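Local atomic coordinates of ribokinase (Cryptococcus neoformans var. grubii serotype A, PDB entry 6XK2), a protein that probably catalyses the ATP- and magnesium-dependent phosphorylation of D-ribose at O-5, yielding D-ribose 5-phosphate and ADP. Residues T277-C282 with I310-E315; N22-F27 with A104-A109. All blocks are in the same frame, centred on the assembly; numbering follows the deposited sequence.

Contact 1. Residues T277-C282 with I310-E315. With ADP (adenosine-5'-diphosphate), chain E.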
ATOM      1  N   THR A 277       4.343  -3.964  17.306  1.00 54.44           N
ATOM      2  CA  THR A 277       3.009  -4.021  16.722  1.00 54.65           C
ATOM      3  C   THR A 277       2.172  -5.061  17.451  1.00 51.71           C
ATOM      4  O   THR A 277       2.659  -6.131  17.824  1.00 53.01           O
ATOM      5  CB  THR A 277       3.066  -4.370  15.238  1.00 58.66           C
ATOM      6  OG1 THR A 277       3.703  -5.643  15.094  1.00 60.13           O
ATOM      7  CG2 THR A 277       3.828  -3.305  14.444  1.00 58.03           C
ATOM      8  N   GLY A 278       0.910  -4.741  17.668  1.00 50.53           N
ATOM      9  CA  GLY A 278       0.029  -5.670  18.333  1.00 49.34           C
ATOM     10  C   GLY A 278       0.149  -5.718  19.844  1.00 43.45           C
ATOM     11  O   GLY A 278      -0.544  -6.522  20.471  1.00 43.41           O
ATOM     12  N   ALA A 279       1.001  -4.894  20.456  1.00 42.77           N
ATOM     13  CA  ALA A 279       1.100  -4.931  21.913  1.00 46.20           C
ATOM     14  C   ALA A 279      -0.178  -4.418  22.570  1.00 40.99           C
ATOM     15  O   ALA A 279      -0.636  -4.990  23.562  1.00 42.24           O
ATOM     16  CB  ALA A 279       2.302  -4.125  22.391  1.00 46.19           C
ATOM     17  N   GLY A 280      -0.782  -3.364  22.017  1.00 41.21           N
ATOM     18  CA  GLY A 280      -2.038  -2.871  22.558  1.00 41.77           C
ATOM     19  C   GLY A 280      -3.155  -3.890  22.434  1.00 41.73           C
ATOM     20  O   GLY A 280      -3.901  -4.136  23.395  1.00 34.20           O
ATOM     21  N   ASP A 281      -3.242  -4.549  21.277  1.00 40.15           N
ATOM     22  CA  ASP A 281      -4.251  -5.587  21.106  1.00 42.15           C
ATOM     23  C   ASP A 281      -3.958  -6.799  21.981  1.00 41.05           C
ATOM     24  O   ASP A 281      -4.883  -7.373  22.573  1.00 37.80           O
ATOM     25  CB  ASP A 281      -4.361  -5.985  19.638  1.00 38.86           C
ATOM     26  CG  ASP A 281      -4.811  -4.835  18.772  1.00 42.91           C
ATOM     27  OD1 ASP A 281      -4.461  -4.798  17.568  1.00 44.14           O
ATOM     28  OD2 ASP A 281      -5.534  -3.963  19.316  1.00 41.77           O
ATOM     29  N   CYS A 282      -2.683  -7.182  22.105  1.00 39.36           N
ATOM     30  CA  CYS A 282      -2.341  -8.242  23.046  1.00 38.98           C
ATOM     31  C   CYS A 282      -2.806  -7.877  24.451  1.00 39.98           C
ATOM     32  O   CYS A 282      -3.343  -8.725  25.178  1.00 38.42           O
ATOM     33  CB  CYS A 282      -0.834  -8.505  23.023  1.00 39.36           C
ATOM     34  SG  CYS A 282      -0.224  -9.659  24.273  1.00 39.34           S
ATOM     35  N   ILE A 310       6.512 -10.371  26.473  1.00 48.95           N
ATOM     36  CA  ILE A 310       6.794 -11.428  25.506  1.00 52.32           C
ATOM     37  C   ILE A 310       6.427 -10.965  24.106  1.00 51.65           C
ATOM     38  O   ILE A 310       7.180 -11.175  23.149  1.00 51.47           O
ATOM     39  CB  ILE A 310       6.038 -12.720  25.874  1.00 50.54           C
ATOM     40  CG1 ILE A 310       6.474 -13.248  27.243  1.00 50.20           C
ATOM     41  CG2 ILE A 310       6.249 -13.760  24.795  1.00 44.66           C
ATOM     42  CD1 ILE A 310       5.666 -14.437  27.735  1.00 48.86           C
ATOM     43  N   CYS A 311       5.291 -10.272  23.982  1.00 49.86           N
ATOM     44  CA  CYS A 311       4.782  -9.879  22.673  1.00 50.24           C
ATOM     45  C   CYS A 311       5.795  -9.055  21.880  1.00 49.78           C
ATOM     46  O   CYS A 311       5.992  -9.294  20.684  1.00 46.93           O
ATOM     47  CB  CYS A 311       3.485  -9.093  22.856  1.00 45.42           C
ATOM     48  SG  CYS A 311       2.846  -8.373  21.347  1.00 49.49           S
ATOM     49  N   VAL A 312       6.440  -8.073  22.523  1.00 49.98           N
ATOM     50  CA  VAL A 312       7.336  -7.165  21.805  1.00 51.32           C
ATOM     51  C   VAL A 312       8.699  -7.783  21.532  1.00 58.04           C
ATOM     52  O   VAL A 312       9.492  -7.218  20.756  1.00 56.49           O
ATOM     53  CB  VAL A 312       7.503  -5.838  22.568  1.00 51.78           C
ATOM     54  CG1 VAL A 312       6.170  -5.105  22.662  1.00 49.18           C
ATOM     55  CG2 VAL A 312       8.095  -6.093  23.941  1.00 52.37           C
ATOM     56  N   GLU A 313       8.992  -8.935  22.138  1.00 57.53           N
ATOM     57  CA  GLU A 313      10.205  -9.682  21.849  1.00 56.53           C
ATOM     58  C   GLU A 313      10.068 -10.524  20.595  1.00 57.08           C
ATOM     59  O   GLU A 313      11.055 -11.130  20.161  1.00 59.76           O
ATOM     60  CB  GLU A 313      10.582 -10.588  23.025  1.00 56.28           C
ATOM     61  CG  GLU A 313      10.843  -9.847  24.318  1.00 57.17           C
ATOM     62  CD  GLU A 313      11.042 -10.781  25.498  1.00 59.61           C
ATOM     63  OE1 GLU A 313      11.216 -11.997  25.262  1.00 60.79           O
ATOM     64  OE2 GLU A 313      11.047 -10.298  26.654  1.00 58.42           O
ATOM     65  N   ASN A 314       8.888 -10.555  19.987  1.00 54.61           N
ATOM     66  CA  ASN A 314       8.639 -11.434  18.859  1.00 55.02           C
ATOM     67  C   ASN A 314       8.032 -10.657  17.700  1.00 55.13           C
ATOM     68  O   ASN A 314       7.528  -9.545  17.855  1.00 55.45           O
ATOM     69  CB  ASN A 314       7.768 -12.614  19.278  1.00 53.90           C
ATOM     70  CG  ASN A 314       8.472 -13.503  20.284  1.00 56.20           C
ATOM     71  OD1 ASN A 314       9.221 -14.413  19.903  1.00 57.83           O
ATOM     72  ND2 ASN A 314       8.256 -13.243  21.565  1.00 50.96           N
ATOM     73  N   GLU A 315       8.160 -11.232  16.516  1.00 57.62           N
ATOM     74  CA  GLU A 315       7.716 -10.579  15.298  1.00 59.58           C
ATOM     75  C   GLU A 315       6.241 -10.853  15.082  1.00 58.84           C
ATOM     76  O   GLU A 315       5.749 -11.938  15.408  1.00 60.71           O
ATOM     77  CB  GLU A 315       8.515 -11.071  14.088  1.00 57.17           C
TER
HETATM   78  PB  ADP E 401      -0.938   0.721  21.828  0.80 62.60           P
HETATM   79  O1B ADP E 401      -0.529   2.207  21.911  0.80 62.71           O
HETATM   80  O2B ADP E 401      -0.419   0.086  20.483  0.80 57.14           O
HETATM   81  O3B ADP E 401      -2.417   0.520  22.026  0.80 55.26           O
HETATM   82  PA  ADP E 401       1.216   0.333  23.783  0.80 54.84           P
HETATM   83  O1A ADP E 401       2.242   0.938  22.882  0.80 54.09           O
HETATM   84  O2A ADP E 401       0.824   1.294  24.932  0.80 51.98           O
HETATM   85  O3A ADP E 401      -0.086  -0.039  22.942  0.80 52.62           O
HETATM   86  O5' ADP E 401       1.600  -1.129  24.343  0.80 52.16           O
HETATM   87  C5' ADP E 401       0.816  -1.832  25.331  0.80 49.31           C
HETATM   88  C4' ADP E 401       1.740  -2.464  26.341  0.80 48.33           C
HETATM   89  O4' ADP E 401       2.783  -3.202  25.669  0.80 46.41           O
HETATM   90  C3' ADP E 401       2.481  -1.483  27.236  0.80 49.06           C
HETATM   91  O3' ADP E 401       1.657  -1.050  28.308  0.80 49.00           O
HETATM   92  C2' ADP E 401       3.675  -2.319  27.687  0.80 48.87           C
HETATM   93  O2' ADP E 401       3.331  -3.177  28.768  0.80 44.80           O
HETATM   94  C1' ADP E 401       3.994  -3.097  26.402  0.80 48.04           C
HETATM   95  N9  ADP E 401       4.981  -2.429  25.560  0.80 49.51           N
HETATM   96  C8  ADP E 401       4.741  -1.619  24.485  0.80 51.32           C
HETATM   97  N7  ADP E 401       5.821  -1.072  23.972  0.80 49.24           N
HETATM   98  C5  ADP E 401       6.839  -1.565  24.766  0.80 48.48           C
HETATM   99  C6  ADP E 401       8.236  -1.369  24.749  0.80 50.29           C
HETATM  100  N6  ADP E 401       8.863  -0.576  23.870  0.80 52.21           N
HETATM  101  N1  ADP E 401       8.976  -2.023  25.671  0.80 47.13           N
HETATM  102  C2  ADP E 401       8.355  -2.816  26.548  0.80 48.80           C
HETATM  103  N3  ADP E 401       7.049  -3.075  26.670  0.80 52.07           N
HETATM  104  C4  ADP E 401       6.346  -2.414  25.746  0.80 50.71           C
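C311 points its sulfur into the elbow where T277 and G278 lead into the helix that begins at A279. Its SG stands anti to the backbone N (chi1 173°), which carries it across to A279, with C311 SG 3.9 Å from A279 CA. One turn further on, C282 SG rests against C311 CB at 4.0 Å; the two thiols are neighbours, not a disulfide. V312 completes the tight part: its CG1 meets A279 CB at 4.0 Å, and both its methyls come up to the adenine of ADP. A279 CB itself lies 3.4 Å from ADP O4'.

Past V312 the chain swings away and becomes partly exposed. N314 folds back on its own segment, ND2 donating to I310 O (2.8 Å), while E313 N reaches the same oxygen from the opposite face of its plane.

No hydrogen bond crosses between the segments; the start of helix 279-292, with G278 as N-cap, meets the end of helix 297-312 by van der Waals packing alone. This apolar core lies between the nucleotide, near predicted base D281, and the probable potassium site, to which T277 (OG1 bonded to D275), C311 and N314 are predicted to belong.

Contact 2. Residues N22-F27 with A104-A109. With EDO (1,2-ethanediol), chain F.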
ATOM      1  N   ASN A  22      -8.567  -7.924   9.320  1.00 43.87           N
ATOM      2  CA  ASN A  22      -7.781  -7.244   8.297  1.00 43.51           C
ATOM      3  C   ASN A  22      -6.671  -8.149   7.797  1.00 44.63           C
ATOM      4  O   ASN A  22      -6.092  -8.943   8.546  1.00 46.16           O
ATOM      5  CB  ASN A  22      -7.113  -5.951   8.791  1.00 41.88           C
ATOM      6  CG  ASN A  22      -8.097  -4.818   8.994  1.00 43.37           C
ATOM      7  OD1 ASN A  22      -9.170  -4.781   8.380  1.00 42.89           O
ATOM      8  ND2 ASN A  22      -7.733  -3.880   9.861  1.00 44.22           N
ATOM      9  N   ILE A  23      -6.342  -7.981   6.529  1.00 44.65           N
ATOM     10  CA  ILE A  23      -5.053  -8.412   6.008  1.00 44.83           C
ATOM     11  C   ILE A  23      -4.149  -7.183   6.083  1.00 44.49           C
ATOM     12  O   ILE A  23      -4.419  -6.157   5.447  1.00 43.50           O
ATOM     13  CB  ILE A  23      -5.181  -8.961   4.581  1.00 46.50           C
ATOM     14  CG1 ILE A  23      -6.077 -10.205   4.597  1.00 43.75           C
ATOM     15  CG2 ILE A  23      -3.813  -9.300   3.989  1.00 43.94           C
ATOM     16  CD1 ILE A  23      -6.417 -10.739   3.224  1.00 47.71           C
ATOM     17  N   ASP A  24      -3.136  -7.247   6.943  1.00 44.10           N
ATOM     18  CA  ASP A  24      -2.235  -6.124   7.164  1.00 43.21           C
ATOM     19  C   ASP A  24      -1.071  -6.197   6.179  1.00 48.44           C
ATOM     20  O   ASP A  24      -0.394  -7.228   6.062  1.00 44.70           O
ATOM     21  CB  ASP A  24      -1.686  -6.126   8.590  1.00 43.27           C
ATOM     22  CG  ASP A  24      -2.710  -5.734   9.631  1.00 49.94           C
ATOM     23  OD1 ASP A  24      -3.854  -5.344   9.277  1.00 51.01           O
ATOM     24  OD2 ASP A  24      -2.357  -5.809  10.834  1.00 50.91           O
ATOM     25  N   GLU A  25      -0.798  -5.085   5.516  1.00 49.87           N
ATOM     26  CA  GLU A  25       0.356  -4.986   4.637  1.00 44.72           C
ATOM     27  C   GLU A  25       1.305  -3.951   5.223  1.00 47.20           C
ATOM     28  O   GLU A  25       1.017  -2.749   5.190  1.00 45.76           O
ATOM     29  CB  GLU A  25      -0.088  -4.621   3.228  1.00 45.05           C
ATOM     30  CG  GLU A  25      -0.572  -5.829   2.442  1.00 51.98           C
ATOM     31  CD  GLU A  25      -1.182  -5.460   1.096  1.00 57.90           C
ATOM     32  OE1 GLU A  25      -1.668  -4.311   0.980  1.00 57.83           O
ATOM     33  OE2 GLU A  25      -1.211  -6.321   0.175  1.00 55.65           O
ATOM     34  N   PHE A  26       2.438  -4.425   5.748  1.00 47.49           N
ATOM     35  CA  PHE A  26       3.485  -3.562   6.290  1.00 51.08           C
ATOM     36  C   PHE A  26       4.502  -3.242   5.190  1.00 54.38           C
ATOM     37  O   PHE A  26       5.310  -4.097   4.809  1.00 54.39           O
ATOM     38  CB  PHE A  26       4.185  -4.230   7.474  1.00 52.42           C
ATOM     39  CG  PHE A  26       3.337  -4.363   8.690  1.00 54.88           C
ATOM     40  CD1 PHE A  26       3.287  -3.346   9.624  1.00 55.61           C
ATOM     41  CD2 PHE A  26       2.594  -5.511   8.914  1.00 56.06           C
ATOM     42  CE1 PHE A  26       2.498  -3.462  10.757  1.00 58.19           C
ATOM     43  CE2 PHE A  26       1.799  -5.635  10.042  1.00 55.89           C
ATOM     44  CZ  PHE A  26       1.751  -4.611  10.967  1.00 56.47           C
ATOM     45  N   PHE A  27       4.508  -1.990   4.733  1.00 57.42           N
ATOM     46  CA  PHE A  27       5.510  -1.504   3.795  1.00 54.06           C
ATOM     47  C   PHE A  27       6.621  -0.853   4.595  1.00 59.66           C
ATOM     48  O   PHE A  27       6.403   0.161   5.263  1.00 56.50           O
ATOM     49  CB  PHE A  27       4.930  -0.503   2.793  1.00 56.33           C
ATOM     50  CG  PHE A  27       3.955  -1.102   1.831  1.00 52.65           C
ATOM     51  CD1 PHE A  27       4.380  -1.571   0.602  1.00 51.95           C
ATOM     52  CD2 PHE A  27       2.617  -1.220   2.166  1.00 51.31           C
ATOM     53  CE1 PHE A  27       3.490  -2.136  -0.285  1.00 51.58           C
ATOM     54  CE2 PHE A  27       1.725  -1.782   1.288  1.00 51.71           C
ATOM     55  CZ  PHE A  27       2.160  -2.236   0.057  1.00 55.14           C
ATOM     56  N   ALA A 104      -5.392  -3.169   5.968  1.00 45.37           N
ATOM     57  CA  ALA A 104      -4.637  -2.062   6.524  1.00 45.58           C
ATOM     58  C   ALA A 104      -3.359  -1.920   5.701  1.00 50.14           C
ATOM     59  O   ALA A 104      -2.572  -2.875   5.597  1.00 45.64           O
ATOM     60  CB  ALA A 104      -4.325  -2.297   7.999  1.00 44.61           C
ATOM     61  N   VAL A 105      -3.182  -0.754   5.082  1.00 46.00           N
ATOM     62  CA  VAL A 105      -1.926  -0.401   4.434  1.00 46.06           C
ATOM     63  C   VAL A 105      -1.118   0.399   5.448  1.00 50.70           C
ATOM     64  O   VAL A 105      -1.451   1.549   5.758  1.00 51.12           O
ATOM     65  CB  VAL A 105      -2.161   0.396   3.146  1.00 50.31           C
ATOM     66  CG1 VAL A 105      -0.818   0.724   2.467  1.00 45.34           C
ATOM     67  CG2 VAL A 105      -3.074  -0.389   2.205  1.00 48.52           C
ATOM     68  N   ILE A 106      -0.055  -0.202   5.967  1.00 48.66           N
ATOM     69  CA  ILE A 106       0.695   0.368   7.075  1.00 51.95           C
ATOM     70  C   ILE A 106       2.086   0.738   6.592  1.00 56.47           C
ATOM     71  O   ILE A 106       2.833  -0.117   6.099  1.00 52.79           O
ATOM     72  CB  ILE A 106       0.761  -0.595   8.269  1.00 52.53           C
ATOM     73  CG1 ILE A 106      -0.656  -1.028   8.666  1.00 52.82           C
ATOM     74  CG2 ILE A 106       1.495   0.059   9.424  1.00 53.65           C
ATOM     75  CD1 ILE A 106      -0.793  -2.496   9.010  1.00 49.54           C
ATOM     76  N   GLN A 107       2.437   2.007   6.756  1.00 57.75           N
ATOM     77  CA  GLN A 107       3.800   2.465   6.560  1.00 60.79           C
ATOM     78  C   GLN A 107       4.549   2.258   7.867  1.00 64.63           C
ATOM     79  O   GLN A 107       4.259   2.922   8.864  1.00 66.52           O
ATOM     80  CB  GLN A 107       3.835   3.934   6.149  1.00 61.59           C
ATOM     81  CG  GLN A 107       3.049   4.276   4.909  1.00 58.42           C
ATOM     82  CD  GLN A 107       3.107   5.755   4.609  1.00 61.54           C
ATOM     83  OE1 GLN A 107       4.185   6.332   4.490  1.00 67.17           O
ATOM     84  NE2 GLN A 107       1.947   6.379   4.486  1.00 60.60           N
ATOM     85  N   SER A 108       5.516   1.344   7.857  1.00 62.09           N
ATOM     86  CA  SER A 108       6.361   1.057   9.011  1.00 66.38           C
ATOM     87  C   SER A 108       7.705   1.732   8.761  1.00 72.33           C
ATOM     88  O   SER A 108       8.537   1.230   7.997  1.00 70.82           O
ATOM     89  CB  SER A 108       6.504  -0.451   9.201  1.00 67.66           C
ATOM     90  OG  SER A 108       7.307  -0.770  10.327  1.00 74.90           O
ATOM     91  N   ALA A 109       7.916   2.877   9.397  1.00 75.67           N
ATOM     92  CA  ALA A 109       9.106   3.654   9.100  1.00 79.87           C
ATOM     93  C   ALA A 109      10.290   3.134   9.898  1.00 86.37           C
ATOM     94  O   ALA A 109      10.135   2.581  10.992  1.00 88.18           O
ATOM     95  CB  ALA A 109       8.884   5.132   9.416  1.00 84.51           C
TER
HETATM   96  C1  EDO F 402      -5.012  -1.909  12.392  1.00 50.21           C
HETATM   97  O1  EDO F 402      -6.046  -2.520  13.165  1.00 50.32           O
HETATM   98  C2  EDO F 402      -4.242  -3.043  11.728  1.00 51.98           C
HETATM   99  O2  EDO F 402      -5.182  -4.058  11.347  1.00 49.49           O
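N22 leans toward A104 at the end of the sheet where the predicted ribose site begins, with E146 and G50 close to its side chain. At I23 the backbone pairing starts: A104 N donates to I23 O over 3.2 Å.

D24, in register with A104, brings one carboxylate oxygen, OD1, to 3.3 Å from A104 CB, and its own CB touches I106 CD1. The same OD1 accepts a 2.8 Å hydrogen bond from O2 of 1,2-ethanediol, probably a crystallisation additive, which also bonds to E146 OE2.

E25 grips the neighbouring strand with both backbone groups: its N donates to A104 O (2.8 Å), and its O accepts from I106 N. Its side chain leaves by the other face, beside V105, where the carboxylate is shared by R103 of its own chain and R103 of the second subunit.

F26 returns to the D24 face. Its CG lies anti to the carbonyl carbon, beside the backbone N (chi1 -69°), which lays the ring alongside I106, whose CD1 makes a CH-pi contact over one face, 4.0 Å from the ring centroid; S108 CB sits at the ring edge. F27 continues the ladder, its N donating to I106 O and its O accepting from S108 N (3.0 Å). Its ring crosses V105 obliquely, CE2 3.8 Å from V105 CG1, and packs on R103 of the second subunit, while V105 meets F27 of that subunit.

These are the two central, parallel strands of the four-stranded lid of a ribokinase-type fold: the D24, F26 and I106 face lies on the side of the probable sugar site, with F26 reaching T277, and the E25, F27 and V105 face joins the homodimer.

In the fold
Leaving strand 15-18 of the large nine-stranded sheet, the chain enters the lid and lays down 22-27. Contact 2 closes when 104-109 pairs with it, after an excursion of 76 residues that includes lid strand 38-49, helices 51-61 and 77-85, and strands 66-72 and 93-95 of the large sheet. Contact 1 comes much later and joins the ends of a short, mainly helical loop, helices 279-292 and 297-312. The two loops follow in series, neither nested nor crossed. They nevertheless meet in space: T277 CG2 packs 3.9 Å from F26 CE1, so the lid touches the loop entering the ADP-side helix, with contact centres about 15 Å apart.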